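Local coordinates for protein leukocyte-associated immunoglobulin-like receptor 1 (PDB 4ESK) that acts as an inhibitory immune receptor that restrains NK cells, B cells and T cells, represented here by its extracellular immunoglobulin-like domain, at residues S16-S21 / L95-I100; D34-Y39 / C80-G85; V42-D47 / D63-G68. All blocks are in the same frame, centred on the assembly; numbering follows the deposited sequence.

In the fold
All three contacts belong to one immunoglobulin-like domain. Contact 1 lies at the edge of the larger sheet, where strand 17-21 joins strand 88-100. Contact 2 sets the turn before strand 41-46 against strand 76-84. Contact 3 joins strands 41-46 and 62-67 across the core. Contacts 2 and 3 touch, centres about 15 Å apart. They meet chiefly at D63, whose OD1 is probably hydrogen-bonded to H36 NE2 (2.6 Å) and Y82 OH (2.7 Å); Y82 also packs on V42. Contact 1 touches neither: nearest atoms are about 6 Å from contact 3 and 7 Å from contact 2, centres about 14 and 26 Å. In sequence, contact 3 is nested inside contact 2, and both inside contact 1.

Contact 1. Residues S16-S21 / L95-I100; sequences SSLMIS and LELKVI
S17 to S21 run parallel to E96 to I100, residue beside residue, with the strand axes 4.6 Å apart at closest and turned 30° from each other. Five backbone hydrogen bonds join them in the alternating pattern of parallel strands. S16 O, L18 O and I20 O accept from E96 N, K98 N and I100 N. L18 N and I20 N give back to E96 O and K98 O. The L18 N to E96 O bond is 2.8 Å long and almost straight (175°). The CA of V99 comes to 3.2 Å from I20 O, a CA-H...O contact beside the N-H bond.

The side chains divide between two faces. L18, I20, L97 and V99 share one. L18 and L97 lie side by side and point the same way. L97 CD2 is 3.8 Å from L18 CB and equally close to L18 CD1. I20 CG1 comes to the same methyl, L97 CD2, at 4.1 Å, so this methyl touches both L18 and I20.

S17, M19, E96 and I100 lie on the other face. M19 has CG anti to the backbone N (chi1 179°), and this carbon meets I100 CG1 at 4.0 Å. S17 OG donates to E96 OE1 at 3.0 Å, on the anti side of the carboxylate. S17 was modelled in two conformers, so that bond may be only partly occupied.

On its far side, strand 88-100 pairs with strand 76-84: L97 is joined to G76 by backbone hydrogen bonding and packs on Y78. A first strand laid parallel to the last one, among otherwise antiparallel neighbours, is the A'-G pairing of many immunoglobulin domains.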
loop_
_atom_site.group_PDB
_atom_site.type_symbol
_atom_site.label_atom_id
_atom_site.label_comp_id
_atom_site.label_asym_id
_atom_site.label_seq_id
_atom_site.Cartn_x
_atom_site.Cartn_y
_atom_site.Cartn_z
ATOM N N SER A 16 -8.917 0.361 9.484
ATOM C CA SER A 16 -7.629 -0.218 9.115
ATOM C C SER A 16 -7.714 -1.682 8.665
ATOM O O SER A 16 -6.697 -2.258 8.275
ATOM C CB SER A 16 -6.655 -0.107 10.290
ATOM O OG SER A 16 -6.354 1.251 10.583
ATOM N N SER A 17 -8.910 -2.287 8.729
ATOM C CA SER A 17 -9.104 -3.679 8.327
ATOM C C SER A 17 -10.209 -3.767 7.271
ATOM O O SER A 17 -11.359 -3.438 7.553
ATOM C CB SER A 17 -9.464 -4.545 9.538
ATOM O OG SER A 17 -8.459 -4.469 10.535
ATOM N N LEU A 18 -9.841 -4.207 6.080
ATOM C CA LEU A 18 -10.731 -4.245 4.935
ATOM C C LEU A 18 -11.088 -5.660 4.518
ATOM O O LEU A 18 -10.246 -6.546 4.543
ATOM C CB LEU A 18 -10.073 -3.543 3.742
ATOM C CG LEU A 18 -9.606 -2.103 3.920
ATOM C CD1 LEU A 18 -8.915 -1.637 2.635
ATOM C CD2 LEU A 18 -10.775 -1.181 4.247
ATOM N N MET A 19 -12.342 -5.833 4.108
ATOM C CA MET A 19 -12.843 -7.056 3.510
ATOM C C MET A 19 -12.834 -6.886 1.993
ATOM O O MET A 19 -13.286 -5.864 1.466
ATOM C CB MET A 19 -14.279 -7.266 3.979
ATOM C CG MET A 19 -15.006 -8.481 3.440
ATOM S SD MET A 19 -16.638 -8.589 4.219
ATOM C CE MET A 19 -17.699 -8.104 2.852
ATOM N N ILE A 20 -12.355 -7.914 1.301
ATOM C CA ILE A 20 -12.109 -7.879 -0.125
ATOM C C ILE A 20 -12.665 -9.194 -0.671
ATOM O O ILE A 20 -12.344 -10.234 -0.133
ATOM C CB ILE A 20 -10.578 -7.832 -0.402
ATOM C CG1 ILE A 20 -9.922 -6.631 0.310
ATOM C CG2 ILE A 20 -10.287 -7.806 -1.895
ATOM C CD1 ILE A 20 -10.356 -5.279 -0.222
ATOM N N SER A 21 -13.489 -9.149 -1.711
ATOM C CA SER A 21 -14.012 -10.378 -2.319
ATOM C C SER A 21 -12.956 -11.057 -3.198
ATOM O O SER A 21 -12.278 -10.401 -3.967
ATOM C CB SER A 21 -15.240 -10.061 -3.181
ATOM O OG SER A 21 -16.190 -9.307 -2.451
ATOM N N LEU A 95 -2.216 -1.569 7.125
ATOM C CA LEU A 95 -3.592 -1.923 6.840
ATOM C C LEU A 95 -3.707 -3.432 6.691
ATOM O O LEU A 95 -2.809 -4.091 6.172
ATOM C CB LEU A 95 -4.097 -1.262 5.569
ATOM C CG LEU A 95 -4.143 0.281 5.587
ATOM C CD1 LEU A 95 -4.567 0.801 4.215
ATOM C CD2 LEU A 95 -5.127 0.745 6.647
ATOM N N GLU A 96 -4.856 -3.955 7.085
ATOM C CA GLU A 96 -5.124 -5.389 7.005
ATOM C C GLU A 96 -6.133 -5.663 5.913
ATOM O O GLU A 96 -7.166 -4.977 5.832
ATOM C CB GLU A 96 -5.664 -5.882 8.338
ATOM C CG GLU A 96 -6.030 -7.351 8.328
ATOM C CD GLU A 96 -6.534 -7.858 9.656
ATOM O OE1 GLU A 96 -7.059 -7.072 10.492
ATOM O OE2 GLU A 96 -6.415 -9.086 9.855
ATOM N N LEU A 97 -5.838 -6.644 5.056
ATOM C CA LEU A 97 -6.819 -7.138 4.096
ATOM C C LEU A 97 -7.228 -8.549 4.441
ATOM O O LEU A 97 -6.379 -9.364 4.786
ATOM C CB LEU A 97 -6.279 -7.163 2.690
ATOM C CG LEU A 97 -5.756 -5.851 2.146
ATOM C CD1 LEU A 97 -5.344 -6.101 0.717
ATOM C CD2 LEU A 97 -6.843 -4.777 2.232
ATOM N N LYS A 98 -8.522 -8.826 4.316
ATOM C CA LYS A 98 -9.025 -10.181 4.459
ATOM C C LYS A 98 -9.856 -10.502 3.221
ATOM O O LYS A 98 -10.846 -9.819 2.910
ATOM C CB LYS A 98 -9.815 -10.344 5.769
ATOM C CG LYS A 98 -10.511 -11.707 5.918
ATOM C CD LYS A 98 -9.542 -12.872 5.724
ATOM C CE LYS A 98 -10.216 -14.244 5.860
ATOM N NZ LYS A 98 -9.209 -15.306 6.167
ATOM N N VAL A 99 -9.408 -11.514 2.477
ATOM C CA VAL A 99 -10.043 -11.907 1.231
ATOM C C VAL A 99 -11.050 -13.000 1.571
ATOM O O VAL A 99 -10.711 -13.953 2.270
ATOM C CB VAL A 99 -9.020 -12.405 0.177
ATOM C CG1 VAL A 99 -9.734 -12.871 -1.098
ATOM C CG2 VAL A 99 -8.039 -11.288 -0.155
ATOM N N ILE A 100 -12.290 -12.837 1.112
ATOM C CA ILE A 100 -13.355 -13.795 1.462
ATOM C C ILE A 100 -13.951 -14.507 0.240
ATOM O O ILE A 100 -14.125 -13.904 -0.833
ATOM C CB ILE A 100 -14.455 -13.138 2.341
ATOM C CG1 ILE A 100 -15.172 -11.998 1.611
ATOM C CG2 ILE A 100 -13.862 -12.631 3.650
ATOM C CD1 ILE A 100 -16.582 -12.341 1.168
#

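Contact 2. Residues D34-Y39 / C80-G85; sequences DKHDLY and CIYSKG
H36 and Y82 meet ring to ring but do not stack. Their planes are at 67° and their centroids 5.4 Å apart. H36 CD2 comes to 3.6 Å from Y82 CE2, and Y82 OH lies at the edge of the imidazole, in its plane. H36 NE2 and Y82 OH are both hydrogen-bonded to D63, a shared partner that holds the two polar ends together.

Y39 crosses Y82 at about a right angle. Its CG is 3.9 Å from Y82 CB, and its own CB sits at the edge of the Y82 ring. Y39 CG lies beside the backbone N (chi1 -57°), which lays the ring across strand 76-84, its edge against S83 C and K84 N. Y39 CB is 3.5 Å from S83 O. With an alanine at Y39, the backbone of S83 and K84 would probably lose the ring edge packed against it, leaving a gap beside Y82 CB. L38 O touches K84 CB at 3.7 Å.

Y39 also meets the Y32 ring, nearly parallel to its own, and touches E90 of strand 88-100. The 3-10 turn 36-38 belongs to the BC loop of the immunoglobulin fold, between strands 26-31 and 41-46, and packs on the end of strand 76-84.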
loop_
_atom_site.group_PDB
_atom_site.type_symbol
_atom_site.label_atom_id
_atom_site.label_comp_id
_atom_site.label_asym_id
_atom_site.label_seq_id
_atom_site.Cartn_x
_atom_site.Cartn_y
_atom_site.Cartn_z
ATOM N N ASP A 34 5.668 15.715 0.931
ATOM C CA ASP A 34 6.759 16.544 1.448
ATOM C C ASP A 34 8.122 15.966 1.086
ATOM O O ASP A 34 8.986 16.720 0.656
ATOM C CB ASP A 34 6.678 16.771 2.984
ATOM C CG ASP A 34 5.338 17.353 3.439
ATOM O OD1 ASP A 34 4.933 18.385 2.854
ATOM O OD2 ASP A 34 4.694 16.792 4.383
ATOM N N LYS A 35 8.315 14.652 1.241
ATOM C CA LYS A 35 9.668 14.053 1.171
ATOM C C LYS A 35 9.888 13.085 0.016
ATOM O O LYS A 35 10.918 12.422 -0.047
ATOM C CB LYS A 35 9.986 13.301 2.470
ATOM C CG LYS A 35 9.693 14.062 3.741
ATOM C CD LYS A 35 10.656 15.205 3.956
ATOM C CE LYS A 35 10.581 15.733 5.387
ATOM N NZ LYS A 35 10.592 14.669 6.442
ATOM N N HIS A 36 8.946 13.004 -0.912
ATOM C CA HIS A 36 8.971 11.940 -1.929
ATOM C C HIS A 36 10.232 11.946 -2.760
ATOM O O HIS A 36 10.777 10.884 -3.070
ATOM C CB HIS A 36 7.736 12.070 -2.814
ATOM C CG HIS A 36 7.492 10.889 -3.720
ATOM N ND1 HIS A 36 7.942 10.840 -4.978
ATOM C CD2 HIS A 36 6.751 9.725 -3.522
ATOM C CE1 HIS A 36 7.537 9.678 -5.552
ATOM N NE2 HIS A 36 6.813 9.009 -4.659
ATOM N N ASP A 37 10.736 13.139 -3.095
ATOM C CA ASP A 37 11.936 13.259 -3.937
ATOM C C ASP A 37 13.202 12.674 -3.305
ATOM O O ASP A 37 14.174 12.402 -4.016
ATOM C CB ASP A 37 12.217 14.735 -4.294
ATOM C CG ASP A 37 11.359 15.246 -5.426
ATOM O OD1 ASP A 37 10.996 16.443 -5.420
ATOM O OD2 ASP A 37 11.058 14.466 -6.348
ATOM N N LEU A 38 13.206 12.487 -1.991
ATOM C CA LEU A 38 14.407 12.003 -1.286
ATOM C C LEU A 38 14.647 10.498 -1.451
ATOM O O LEU A 38 15.781 10.017 -1.273
ATOM C CB LEU A 38 14.345 12.322 0.199
ATOM C CG LEU A 38 14.134 13.776 0.625
ATOM C CD1 LEU A 38 14.282 13.893 2.127
ATOM C CD2 LEU A 38 15.090 14.705 -0.115
ATOM N N TYR A 39 13.584 9.756 -1.767
ATOM C CA TYR A 39 13.630 8.286 -1.803
ATOM C C TYR A 39 13.461 7.840 -3.245
ATOM O O TYR A 39 12.643 8.416 -3.971
ATOM C CB TYR A 39 12.550 7.703 -0.878
ATOM C CG TYR A 39 12.713 8.196 0.545
ATOM C CD1 TYR A 39 13.627 7.616 1.394
ATOM C CD2 TYR A 39 12.017 9.309 1.008
ATOM C CE1 TYR A 39 13.817 8.077 2.687
ATOM C CE2 TYR A 39 12.208 9.791 2.294
ATOM C CZ TYR A 39 13.114 9.168 3.136
ATOM O OH TYR A 39 13.340 9.614 4.428
ATOM N N CYS A 80 3.536 0.574 3.300
ATOM C CA CYS A 80 4.429 1.107 2.267
ATOM C C CYS A 80 5.743 1.554 2.927
ATOM O O CYS A 80 5.716 2.195 3.962
ATOM C CB CYS A 80 3.787 2.315 1.576
ATOM S SG CYS A 80 2.244 1.952 0.676
ATOM N N ILE A 81 6.882 1.230 2.316
ATOM C CA ILE A 81 8.207 1.680 2.801
ATOM C C ILE A 81 8.935 2.378 1.658
ATOM O O ILE A 81 9.087 1.817 0.559
ATOM C CB ILE A 81 9.103 0.531 3.330
ATOM C CG1 ILE A 81 8.351 -0.255 4.422
ATOM C CG2 ILE A 81 10.433 1.119 3.816
ATOM C CD1 ILE A 81 8.965 -1.563 4.862
ATOM N N TYR A 82 9.358 3.613 1.909
ATOM C CA TYR A 82 10.131 4.388 0.957
ATOM C C TYR A 82 11.575 4.315 1.413
ATOM O O TYR A 82 11.841 4.421 2.611
ATOM C CB TYR A 82 9.658 5.846 0.935
ATOM C CG TYR A 82 8.413 6.041 0.124
ATOM C CD1 TYR A 82 7.162 5.868 0.700
ATOM C CD2 TYR A 82 8.478 6.366 -1.232
ATOM C CE1 TYR A 82 6.021 6.041 -0.032
ATOM C CE2 TYR A 82 7.334 6.499 -1.977
ATOM C CZ TYR A 82 6.101 6.345 -1.362
ATOM O OH TYR A 82 4.982 6.504 -2.105
ATOM N N SER A 83 12.499 4.124 0.476
ATOM C CA SER A 83 13.912 3.997 0.841
ATOM C C SER A 83 14.872 4.629 -0.158
ATOM O O SER A 83 14.529 4.905 -1.306
ATOM C CB SER A 83 14.279 2.522 1.070
ATOM O OG SER A 83 14.134 1.784 -0.113
ATOM N N LYS A 84 16.094 4.846 0.324
ATOM C CA LYS A 84 17.223 5.284 -0.487
ATOM C C LYS A 84 18.440 4.519 0.062
ATOM O O LYS A 84 18.757 4.611 1.253
ATOM C CB LYS A 84 17.432 6.793 -0.325
ATOM C CG LYS A 84 18.639 7.371 -1.057
ATOM C CD LYS A 84 18.363 7.548 -2.543
ATOM C CE LYS A 84 19.564 8.120 -3.299
ATOM N NZ LYS A 84 20.199 9.271 -2.596
ATOM N N GLY A 85 19.080 3.742 -0.801
ATOM C CA GLY A 85 20.191 2.891 -0.388
ATOM C C GLY A 85 19.760 1.902 0.676
ATOM O O GLY A 85 18.620 1.415 0.665
#

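Contact 3. Residues V42-D47 / D63-G68; sequences VRLEKD and DEFEIG
V42 reaches toward D63 and F65 from the first strand. Its CG1 stands between the backbone N and the carbonyl carbon (chi1 55°), a crowded position that brings this methyl to 3.8 Å from D63 CB. The same CG1 is 4.2 Å from F65 CZ. V42 O lies at the edge of the F65 ring, in its plane, 3.8 Å from CZ. The other oxygen of the buried D63 carboxylate, OD2, is hydrogen-bonded to the backbone N of E57.

R43 turns away and packs on I81. L44 comes back into the core. Its CB sits over the centre of the F65 ring, 4.3 Å from the centroid and 5° off the ring normal, a CH-pi contact. L44 CD2 continues along the opposite strand. It touches F65 CB at 4.0 Å and meets I67 CD1 tip to tip, also at 4.0 Å. F65 makes a cation-pi contact with K54 and packs on C30 of the disulfide.

Beyond L44 the strand leaves the contact, and E45 forms a salt bridge with R91.

The two strands belong to different sheets, with axes 8.8 Å apart at closest and crossing at -44°. They meet mainly through side chains, with the V42 carbonyl also touching the F65 ring. This is the packed core of an immunoglobulin beta-sandwich, where strand C of one sheet faces strand E of the other.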
loop_
_atom_site.group_PDB
_atom_site.type_symbol
_atom_site.label_atom_id
_atom_site.label_comp_id
_atom_site.label_asym_id
_atom_site.label_seq_id
_atom_site.Cartn_x
_atom_site.Cartn_y
_atom_site.Cartn_z
ATOM N N VAL A 42 10.304 2.353 -3.688
ATOM C CA VAL A 42 9.132 2.175 -2.847
ATOM C C VAL A 42 8.755 0.698 -2.877
ATOM O O VAL A 42 8.733 0.055 -3.940
ATOM C CB VAL A 42 7.956 3.075 -3.278
ATOM C CG1 VAL A 42 7.583 2.871 -4.738
ATOM C CG2 VAL A 42 6.758 2.837 -2.361
ATOM N N ARG A 43 8.467 0.169 -1.705
ATOM C CA ARG A 43 8.069 -1.217 -1.594
ATOM C C ARG A 43 6.796 -1.383 -0.779
ATOM O O ARG A 43 6.503 -0.622 0.169
ATOM C CB ARG A 43 9.188 -2.075 -1.053
ATOM C CG ARG A 43 9.517 -1.958 0.414
ATOM C CD ARG A 43 10.656 -2.930 0.705
ATOM N NE ARG A 43 11.107 -2.928 2.093
ATOM C CZ ARG A 43 12.056 -2.137 2.601
ATOM N NH1 ARG A 43 12.673 -1.215 1.869
ATOM N NH2 ARG A 43 12.391 -2.272 3.868
ATOM N N LEU A 44 6.014 -2.346 -1.224
ATOM C CA LEU A 44 4.860 -2.787 -0.490
ATOM C C LEU A 44 5.319 -3.979 0.311
ATOM O O LEU A 44 5.763 -4.987 -0.269
ATOM C CB LEU A 44 3.757 -3.138 -1.473
ATOM C CG LEU A 44 2.360 -3.434 -0.973
ATOM C CD1 LEU A 44 1.860 -2.319 -0.046
ATOM C CD2 LEU A 44 1.497 -3.569 -2.217
ATOM N N GLU A 45 5.255 -3.848 1.626
ATOM C CA GLU A 45 5.600 -4.917 2.556
ATOM C C GLU A 45 4.312 -5.642 2.935
ATOM O O GLU A 45 3.309 -4.994 3.235
ATOM C CB GLU A 45 6.267 -4.362 3.815
ATOM C CG GLU A 45 6.807 -5.446 4.762
ATOM C CD GLU A 45 7.378 -4.905 6.065
ATOM O OE1 GLU A 45 8.611 -4.804 6.171
ATOM O OE2 GLU A 45 6.596 -4.573 6.996
ATOM N N LYS A 46 4.348 -6.973 2.907
ATOM C CA LYS A 46 3.221 -7.796 3.378
ATOM C C LYS A 46 3.731 -8.760 4.421
ATOM O O LYS A 46 4.658 -9.520 4.137
ATOM C CB LYS A 46 2.605 -8.572 2.219
ATOM C CG LYS A 46 1.465 -9.543 2.584
ATOM C CD LYS A 46 0.981 -10.264 1.340
ATOM C CE LYS A 46 -0.181 -11.204 1.618
ATOM N NZ LYS A 46 0.151 -12.265 2.614
ATOM N N ASP A 47 3.136 -8.733 5.613
ATOM C CA ASP A 47 3.453 -9.673 6.701
ATOM C C ASP A 47 4.963 -9.729 6.993
ATOM O O ASP A 47 5.541 -10.805 7.110
ATOM C CB ASP A 47 2.911 -11.071 6.368
ATOM C CG ASP A 47 1.404 -11.090 6.179
ATOM O OD1 ASP A 47 0.719 -10.282 6.831
ATOM O OD2 ASP A 47 0.908 -11.923 5.378
ATOM N N ASP A 63 2.548 6.364 -5.519
ATOM C CA ASP A 63 3.108 5.196 -6.210
ATOM C C ASP A 63 2.114 4.054 -6.025
ATOM O O ASP A 63 1.821 3.665 -4.893
ATOM C CB ASP A 63 4.433 4.841 -5.563
ATOM C CG ASP A 63 5.454 5.938 -5.706
ATOM O OD1 ASP A 63 5.572 6.759 -4.770
ATOM O OD2 ASP A 63 6.111 6.017 -6.766
ATOM N N GLU A 64 1.580 3.541 -7.128
ATOM C CA GLU A 64 0.486 2.590 -7.062
ATOM C C GLU A 64 0.929 1.185 -7.392
ATOM O O GLU A 64 1.783 0.987 -8.260
ATOM C CB GLU A 64 -0.588 2.955 -8.060
ATOM C CG GLU A 64 -1.293 4.248 -7.772
ATOM C CD GLU A 64 -2.552 4.398 -8.592
ATOM O OE1 GLU A 64 -3.015 3.398 -9.187
ATOM O OE2 GLU A 64 -3.061 5.528 -8.652
ATOM N N PHE A 65 0.315 0.223 -6.721
ATOM C CA PHE A 65 0.531 -1.195 -6.982
ATOM C C PHE A 65 -0.841 -1.813 -7.235
ATOM O O PHE A 65 -1.688 -1.782 -6.354
ATOM C CB PHE A 65 1.168 -1.859 -5.769
ATOM C CG PHE A 65 2.552 -1.365 -5.439
ATOM C CD1 PHE A 65 3.652 -2.026 -5.918
ATOM C CD2 PHE A 65 2.748 -0.268 -4.615
ATOM C CE1 PHE A 65 4.934 -1.590 -5.621
ATOM C CE2 PHE A 65 4.028 0.183 -4.314
ATOM C CZ PHE A 65 5.124 -0.491 -4.805
ATOM N N GLU A 66 -1.079 -2.333 -8.437
ATOM C CA GLU A 66 -2.335 -3.013 -8.720
ATOM C C GLU A 66 -2.158 -4.493 -8.435
ATOM O O GLU A 66 -1.210 -5.114 -8.924
ATOM C CB GLU A 66 -2.797 -2.819 -10.158
ATOM C CG GLU A 66 -4.260 -3.217 -10.337
ATOM C CD GLU A 66 -4.693 -3.299 -11.780
ATOM O OE1 GLU A 66 -3.864 -3.030 -12.673
ATOM O OE2 GLU A 66 -5.872 -3.623 -12.026
ATOM N N ILE A 67 -3.071 -5.031 -7.629
ATOM C CA ILE A 67 -3.068 -6.410 -7.200
ATOM C C ILE A 67 -4.420 -7.039 -7.538
ATOM O O ILE A 67 -5.404 -6.808 -6.860
ATOM C CB ILE A 67 -2.837 -6.554 -5.687
ATOM C CG1 ILE A 67 -1.592 -5.783 -5.241
ATOM C CG2 ILE A 67 -2.697 -8.013 -5.298
ATOM C CD1 ILE A 67 -1.442 -5.786 -3.734
ATOM N N GLY A 68 -4.469 -7.836 -8.604
ATOM C CA GLY A 68 -5.741 -8.432 -9.005
ATOM C C GLY A 68 -5.571 -9.379 -10.175
ATOM O O GLY A 68 -4.674 -9.183 -10.993
#